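Local coordinates for protein putative oxidoreductase (Bacteroides fragilis NCTC 9343, PDB 3EOF) that probably acts as an FMN-dependent oxidoreductase of the nitroreductase family, with flavin mononucleotide bound in a two-chain assembly, at residues Thr11-Gln16 with Gly127-Gly132; Thr76-Phe81 with Leu145-Leu150. One frame throughout, in Å; residues are numbered along the deposited sequence.

Interaction 1 (Thr11-Gln16 with Gly127-Gly132); sequences TIRKYQ and GICYLG. With FMN (flavin mononucleotide), chain C.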
loop_
_atom_site.group_PDB
_atom_site.type_symbol
_atom_site.label_atom_id
_atom_site.label_comp_id
_atom_site.label_asym_id
_atom_site.label_seq_id
_atom_site.Cartn_x
_atom_site.Cartn_y
_atom_site.Cartn_z
ATOM N N THR A 11 13.951 -10.352 1.085
ATOM C CA THR A 11 14.477 -9.018 1.047
ATOM C C THR A 11 15.999 -9.125 0.867
ATOM O O THR A 11 16.649 -9.951 1.509
ATOM C CB THR A 11 14.132 -8.215 2.380
ATOM O OG1 THR A 11 12.746 -7.868 2.395
ATOM C CG2 THR A 11 14.894 -6.942 2.443
ATOM N N ILE A 12 16.543 -8.240 0.029
ATOM C CA ILE A 12 17.946 -8.215 -0.268
ATOM C C ILE A 12 18.429 -6.859 0.136
ATOM O O ILE A 12 17.850 -5.836 -0.286
ATOM C CB ILE A 12 18.222 -8.465 -1.766
ATOM C CG1 ILE A 12 17.681 -9.846 -2.196
ATOM C CG2 ILE A 12 19.689 -8.308 -2.034
ATOM C CD1 ILE A 12 18.369 -11.048 -1.527
ATOM N N ARG A 13 19.478 -6.862 0.959
ATOM C CA ARG A 13 20.074 -5.671 1.534
ATOM C C ARG A 13 21.542 -5.447 1.137
ATOM O O ARG A 13 22.154 -4.478 1.567
ATOM C CB ARG A 13 20.015 -5.778 3.063
ATOM C CG ARG A 13 18.620 -5.807 3.641
ATOM C CD ARG A 13 18.639 -6.077 5.120
ATOM N NE ARG A 13 17.296 -6.003 5.684
ATOM C CZ ARG A 13 16.411 -7.003 5.741
ATOM N NH1 ARG A 13 16.673 -8.205 5.250
ATOM N NH2 ARG A 13 15.227 -6.793 6.287
ATOM N N LYS A 14 22.125 -6.362 0.362
ATOM C CA LYS A 14 23.523 -6.264 -0.054
ATOM C C LYS A 14 23.458 -6.326 -1.566
ATOM O O LYS A 14 22.804 -7.218 -2.096
ATOM C CB LYS A 14 24.341 -7.441 0.456
ATOM C CG LYS A 14 24.369 -7.651 1.926
ATOM C CD LYS A 14 25.248 -6.680 2.611
ATOM C CE LYS A 14 25.270 -6.959 4.118
ATOM N NZ LYS A 14 25.721 -8.345 4.453
ATOM N N TYR A 15 24.143 -5.403 -2.246
ATOM C CA TYR A 15 24.043 -5.302 -3.693
ATOM C C TYR A 15 25.395 -5.369 -4.332
ATOM O O TYR A 15 26.438 -5.014 -3.756
ATOM C CB TYR A 15 23.315 -4.007 -4.098
ATOM C CG TYR A 15 22.064 -3.803 -3.267
ATOM C CD1 TYR A 15 20.900 -4.511 -3.540
ATOM C CD2 TYR A 15 22.080 -2.968 -2.144
ATOM C CE1 TYR A 15 19.765 -4.366 -2.736
ATOM C CE2 TYR A 15 20.931 -2.794 -1.345
ATOM C CZ TYR A 15 19.797 -3.487 -1.646
ATOM O OH TYR A 15 18.688 -3.321 -0.856
ATOM N N GLN A 16 25.351 -5.865 -5.545
ATOM C CA GLN A 16 26.506 -6.059 -6.361
ATOM C C GLN A 16 26.900 -4.663 -6.866
ATOM O O GLN A 16 26.063 -3.748 -6.930
ATOM C CB GLN A 16 26.100 -7.011 -7.501
ATOM C CG GLN A 16 27.200 -7.664 -8.225
ATOM C CD GLN A 16 26.726 -8.307 -9.514
ATOM O OE1 GLN A 16 25.564 -8.741 -9.594
ATOM N NE2 GLN A 16 27.628 -8.352 -10.549
ATOM N N GLY A 127 17.161 -7.277 -6.265
ATOM C CA GLY A 127 16.796 -7.464 -4.878
ATOM C C GLY A 127 16.381 -6.088 -4.381
ATOM O O GLY A 127 16.940 -5.074 -4.756
ATOM N N ILE A 128 15.377 -6.064 -3.539
ATOM C CA ILE A 128 14.842 -4.843 -3.002
ATOM C C ILE A 128 14.746 -4.960 -1.464
ATOM O O ILE A 128 14.789 -6.035 -0.886
ATOM C CB ILE A 128 13.431 -4.533 -3.607
ATOM C CG1 ILE A 128 12.385 -5.550 -3.135
ATOM C CG2 ILE A 128 13.461 -4.501 -5.196
ATOM C CD1 ILE A 128 11.748 -5.299 -1.766
ATOM N N CYS A 129 14.591 -3.808 -0.840
ATOM C CA CYS A 129 14.400 -3.684 0.587
ATOM C C CYS A 129 13.623 -2.400 0.809
ATOM O O CYS A 129 13.975 -1.349 0.273
ATOM C CB CYS A 129 15.724 -3.600 1.328
ATOM S SG CYS A 129 15.516 -3.556 3.102
ATOM N N TYR A 130 12.536 -2.480 1.559
ATOM C CA TYR A 130 11.781 -1.301 1.890
ATOM C C TYR A 130 12.447 -0.697 3.098
ATOM O O TYR A 130 12.986 -1.429 3.912
ATOM C CB TYR A 130 10.364 -1.668 2.273
ATOM C CG TYR A 130 9.406 -1.991 1.108
ATOM C CD1 TYR A 130 8.636 -0.996 0.545
ATOM C CD2 TYR A 130 9.226 -3.262 0.654
ATOM C CE1 TYR A 130 7.708 -1.263 -0.459
ATOM C CE2 TYR A 130 8.301 -3.541 -0.379
ATOM C CZ TYR A 130 7.539 -2.492 -0.915
ATOM O OH TYR A 130 6.609 -2.651 -1.936
ATOM N N LEU A 131 12.418 0.626 3.203
ATOM C CA LEU A 131 12.906 1.310 4.391
ATOM C C LEU A 131 11.634 1.938 5.054
ATOM O O LEU A 131 10.900 2.828 4.458
ATOM C CB LEU A 131 13.992 2.343 4.080
ATOM C CG LEU A 131 15.114 1.976 3.093
ATOM C CD1 LEU A 131 15.865 3.245 2.680
ATOM C CD2 LEU A 131 16.069 0.880 3.630
ATOM N N GLY A 132 11.385 1.443 6.277
ATOM C CA GLY A 132 10.264 1.883 7.121
ATOM C C GLY A 132 10.574 3.203 7.785
ATOM O O GLY A 132 9.689 3.910 8.337
HETATM N N1 FMN C . 14.096 -3.931 6.334
HETATM C C2 FMN C . 15.188 -3.261 6.896
HETATM O O2 FMN C . 16.302 -3.804 6.968
HETATM N N3 FMN C . 15.046 -1.975 7.422
HETATM C C4 FMN C . 13.816 -1.288 7.414
HETATM O O4 FMN C . 13.813 -0.002 7.506
HETATM C C4A FMN C . 12.710 -2.001 6.853
HETATM N N5 FMN C . 11.461 -1.396 6.814
HETATM C C5A FMN C . 10.366 -2.022 6.237
HETATM C C6 FMN C . 9.151 -1.321 6.228
HETATM C C7 FMN C . 8.012 -1.886 5.683
HETATM C C7M FMN C . 6.741 -1.087 5.731
HETATM C C8 FMN C . 8.074 -3.170 5.148
HETATM C C8M FMN C . 6.909 -3.662 4.357
HETATM C C9 FMN C . 9.294 -3.883 5.153
HETATM C C9A FMN C . 10.476 -3.325 5.703
HETATM N N10 FMN C . 11.736 -3.974 5.752
HETATM C C10 FMN C . 12.842 -3.314 6.319
HETATM C "C1'" FMN C . 11.933 -5.412 5.280
HETATM C "C2'" FMN C . 11.331 -6.356 6.311
HETATM O "O2'" FMN C . 12.166 -6.341 7.476
HETATM C "C3'" FMN C . 11.097 -7.738 5.734
HETATM O "O3'" FMN C . 10.091 -7.748 4.703
HETATM C "C4'" FMN C . 10.695 -8.760 6.807
HETATM O "O4'" FMN C . 11.779 -9.032 7.672
HETATM C "C5'" FMN C . 10.365 -10.074 6.156
HETATM O "O5'" FMN C . 11.514 -10.371 5.359
HETATM P P FMN C . 11.380 -10.813 3.796
HETATM O O1P FMN C . 10.809 -9.656 2.949
HETATM O O2P FMN C . 10.434 -11.985 3.726
HETATM O O3P FMN C . 12.787 -11.299 3.420
HETATM O O HOH W 1 11.706 -5.281 2.080
#
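I12 and I128 make the backbone hydrogen bond of this contact. I12 N donates to I128 O over 3.0 Å at 167°, with the donor tilted 34° from the carbonyl plane.

Van der Waals contacts make up a second group. I12 CB sits over the bare G127 CA at 3.6 Å. The methyl T11 CG2 touches C129 SG at 3.5 Å and also meets I128 O. C129 points its SG anti to its own backbone N, which carries the sulfur to the flavin, with C129 SG 3.6 Å from FMN N1. The hydroxyl end of Y15 lies near C129 CB and is hydrogen-bonded to T158 on strand 151-160.

Polar contacts grip the cofactor at both ends. At the phosphate, T11 N and T11 OG1 donate to O3P and O1P. A water links T11 OG1 to Y130 N. At the flavin ring, the side chain of R13 is extended from CG to NE. It carries the guanidinium to the flavin, where its edge meets O2, with R13 NE 2.7 Å from FMN O2 and R13 NH2 3.1 Å from FMN N1. The T11 methyl covers one face of this guanidinium near its rim. This positive group would probably stabilise negative charge on the N1-C2-O2 side of the flavin. Farther along the ring, G132 N donates to FMN O4 over 3.1 Å and more weakly to N5.

R9, Q65 and R171, with T37 of the second subunit, add further bonds to FMN. The contact forms one wall of the FMN site of the nitroreductase fold, which is completed across the subunit interface.

Interaction 2 (Thr76-Phe81 with Leu145-Leu150); sequences TFCADF and LHLPEL
T76 and L145 reach toward each other tip to tip, from strand 73-80 and from segment 145-150. The T76 side chain begins at CB, and T76 CB lies 3.6 Å from L145 CD1. T76 OG1 stands beside its backbone N (chi1 -58°) and comes to 3.5 Å from L145 CD1. T76 CG2, anti to that N, closes on L145 CD1 at 3.7 Å. One leucine methyl thus rests against all three side-chain atoms of the threonine. These are van der Waals contacts, including the one to OG1.

Two residues on, the pattern is repeated with sulfur. The fork of L147 faces C78, with C78 SG 3.8 Å from L147 CD1 and 4.0 Å from L147 CD2. Both branches therefore touch the thiol. V151 also packs on C78, and Y183 of the second subunit packs on L147.

The two segments run at about 25° to each other and draw together at their last residues. There the L150 carbonyl meets F81. F81 N donates to L150 O over 2.8 Å at 153°. D80 CA adds a CH...O contact to L150 O at 3.4 Å. The D80 carboxylate works elsewhere. Its OD1 caps R83 N at the start of helix 82-89. Its OD2 is hydrogen-bonded to S45 of the same chain and to Y183 of the second subunit. L150 packs against the F81 backbone and CB, with L150 CB 4.3 Å from F81 CB. This end buries the most surface of the contact. The F81 ring stacks on Y97.

The chemistry implies a split attachment. Leucine methyls seat the loop against a threonine and a thiol of the strand, and one backbone bond ties its end at the strand-to-helix turn.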
loop_
_atom_site.group_PDB
_atom_site.type_symbol
_atom_site.label_atom_id
_atom_site.label_comp_id
_atom_site.label_asym_id
_atom_site.label_seq_id
_atom_site.Cartn_x
_atom_site.Cartn_y
_atom_site.Cartn_z
ATOM N N THR A 76 12.267 6.740 -3.704
ATOM C CA THR A 76 11.349 7.293 -2.704
ATOM C C THR A 76 9.989 7.432 -3.373
ATOM O O THR A 76 9.815 8.283 -4.258
ATOM C CB THR A 76 11.847 8.634 -2.142
ATOM O OG1 THR A 76 13.154 8.455 -1.570
ATOM C CG2 THR A 76 10.886 9.178 -1.075
ATOM N N PHE A 77 9.058 6.541 -2.993
ATOM C CA PHE A 77 7.670 6.576 -3.463
ATOM C C PHE A 77 6.854 7.589 -2.636
ATOM O O PHE A 77 6.637 7.419 -1.438
ATOM C CB PHE A 77 7.065 5.191 -3.389
ATOM C CG PHE A 77 7.735 4.208 -4.293
ATOM C CD1 PHE A 77 8.821 3.461 -3.848
ATOM C CD2 PHE A 77 7.284 4.026 -5.584
ATOM C CE1 PHE A 77 9.433 2.564 -4.654
ATOM C CE2 PHE A 77 7.889 3.137 -6.400
ATOM C CZ PHE A 77 8.995 2.391 -5.926
ATOM N N CYS A 78 6.395 8.642 -3.305
ATOM C CA CYS A 78 5.646 9.715 -2.681
ATOM C C CYS A 78 4.173 9.796 -3.076
ATOM O O CYS A 78 3.829 9.687 -4.273
ATOM C CB CYS A 78 6.284 11.050 -3.069
ATOM S SG CYS A 78 8.013 11.119 -2.701
ATOM N N ALA A 79 3.332 9.971 -2.055
ATOM C CA ALA A 79 1.917 10.284 -2.215
ATOM C C ALA A 79 1.965 11.663 -2.882
ATOM O O ALA A 79 2.705 12.506 -2.452
ATOM C CB ALA A 79 1.234 10.357 -0.849
ATOM N N ASP A 80 1.209 11.884 -3.943
ATOM C CA ASP A 80 1.283 13.160 -4.663
ATOM C C ASP A 80 -0.086 13.549 -5.185
ATOM O O ASP A 80 -0.615 12.937 -6.123
ATOM C CB ASP A 80 2.292 13.024 -5.806
ATOM C CG ASP A 80 2.553 14.312 -6.580
ATOM O OD1 ASP A 80 1.664 15.152 -6.668
ATOM O OD2 ASP A 80 3.665 14.443 -7.156
ATOM N N PHE A 81 -0.677 14.527 -4.514
ATOM C CA PHE A 81 -1.907 15.182 -4.988
ATOM C C PHE A 81 -1.569 16.526 -5.645
ATOM O O PHE A 81 -2.431 17.148 -6.272
ATOM C CB PHE A 81 -2.961 15.365 -3.872
ATOM C CG PHE A 81 -4.169 14.521 -4.073
ATOM C CD1 PHE A 81 -5.040 14.827 -5.109
ATOM C CD2 PHE A 81 -4.472 13.484 -3.236
ATOM C CE1 PHE A 81 -6.192 14.080 -5.321
ATOM C CE2 PHE A 81 -5.620 12.750 -3.423
ATOM C CZ PHE A 81 -6.475 13.038 -4.481
ATOM N N LEU A 145 14.632 15.874 -0.736
ATOM C CA LEU A 145 14.135 15.692 -2.100
ATOM C C LEU A 145 13.309 16.869 -2.582
ATOM O O LEU A 145 12.777 16.847 -3.688
ATOM C CB LEU A 145 13.333 14.399 -2.203
ATOM C CG LEU A 145 14.043 13.153 -1.650
ATOM C CD1 LEU A 145 13.192 11.934 -1.808
ATOM C CD2 LEU A 145 15.427 12.975 -2.304
ATOM N N HIS A 146 13.213 17.898 -1.748
ATOM C CA HIS A 146 12.459 19.082 -2.110
ATOM C C HIS A 146 10.996 18.798 -2.475
ATOM O O HIS A 146 10.473 19.329 -3.451
ATOM C CB HIS A 146 13.171 19.816 -3.264
ATOM C CG HIS A 146 14.586 20.170 -2.943
ATOM N ND1 HIS A 146 15.662 19.612 -3.595
ATOM C CD2 HIS A 146 15.102 20.978 -1.987
ATOM C CE1 HIS A 146 16.782 20.091 -3.081
ATOM N NE2 HIS A 146 16.469 20.924 -2.103
ATOM N N LEU A 147 10.339 18.005 -1.639
ATOM C CA LEU A 147 8.949 17.619 -1.838
ATOM C C LEU A 147 8.095 18.781 -1.339
ATOM O O LEU A 147 8.204 19.209 -0.171
ATOM C CB LEU A 147 8.630 16.333 -1.079
ATOM C CG LEU A 147 9.578 15.163 -1.355
ATOM C CD1 LEU A 147 9.081 14.030 -0.482
ATOM C CD2 LEU A 147 9.598 14.814 -2.834
ATOM N N PRO A 148 7.339 19.372 -2.243
ATOM C CA PRO A 148 6.521 20.494 -1.916
ATOM C C PRO A 148 5.146 20.105 -1.315
ATOM O O PRO A 148 4.889 18.936 -1.027
ATOM C CB PRO A 148 6.369 21.188 -3.286
ATOM C CG PRO A 148 6.413 20.160 -4.241
ATOM C CD PRO A 148 7.226 19.028 -3.677
ATOM N N GLU A 149 4.260 21.082 -1.144
ATOM C CA GLU A 149 2.957 20.830 -0.575
ATOM C C GLU A 149 2.157 19.813 -1.416
ATOM O O GLU A 149 2.268 19.782 -2.618
ATOM C CB GLU A 149 2.239 22.185 -0.374
ATOM C CG GLU A 149 0.927 22.142 0.421
ATOM C CD GLU A 149 0.412 23.532 0.801
ATOM O OE1 GLU A 149 1.269 24.442 0.892
ATOM O OE2 GLU A 149 -0.826 23.672 1.028
ATOM N N LEU A 150 1.386 18.965 -0.735
ATOM C CA LEU A 150 0.597 17.880 -1.310
ATOM C C LEU A 150 1.440 16.710 -1.834
ATOM O O LEU A 150 0.950 15.854 -2.605
ATOM C CB LEU A 150 -0.393 18.397 -2.338
ATOM C CG LEU A 150 -1.429 19.374 -1.806
ATOM C CD1 LEU A 150 -2.388 19.727 -2.940
ATOM C CD2 LEU A 150 -2.164 18.817 -0.598
#

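Both interactions are buried, and both fasten a loop to the same antiparallel sheet. Interaction 1 uses strand 127-131, an edge strand of the sheet within this chain. Interaction 2 uses strand 73-80, and its loop leads directly into strand 151-160, which lies between the two. Their centres are about 22 Å apart, and their nearest atoms about 6 Å. Each is tied by one backbone hydrogen bond across its segments. Interaction 1 is richer in polar groups because it lines the FMN site. Interaction 2 relies more on aliphatic carbon and sulfur, and the side chain of F81 lies about 11 Å from a bound FMN. The second subunit packs on both.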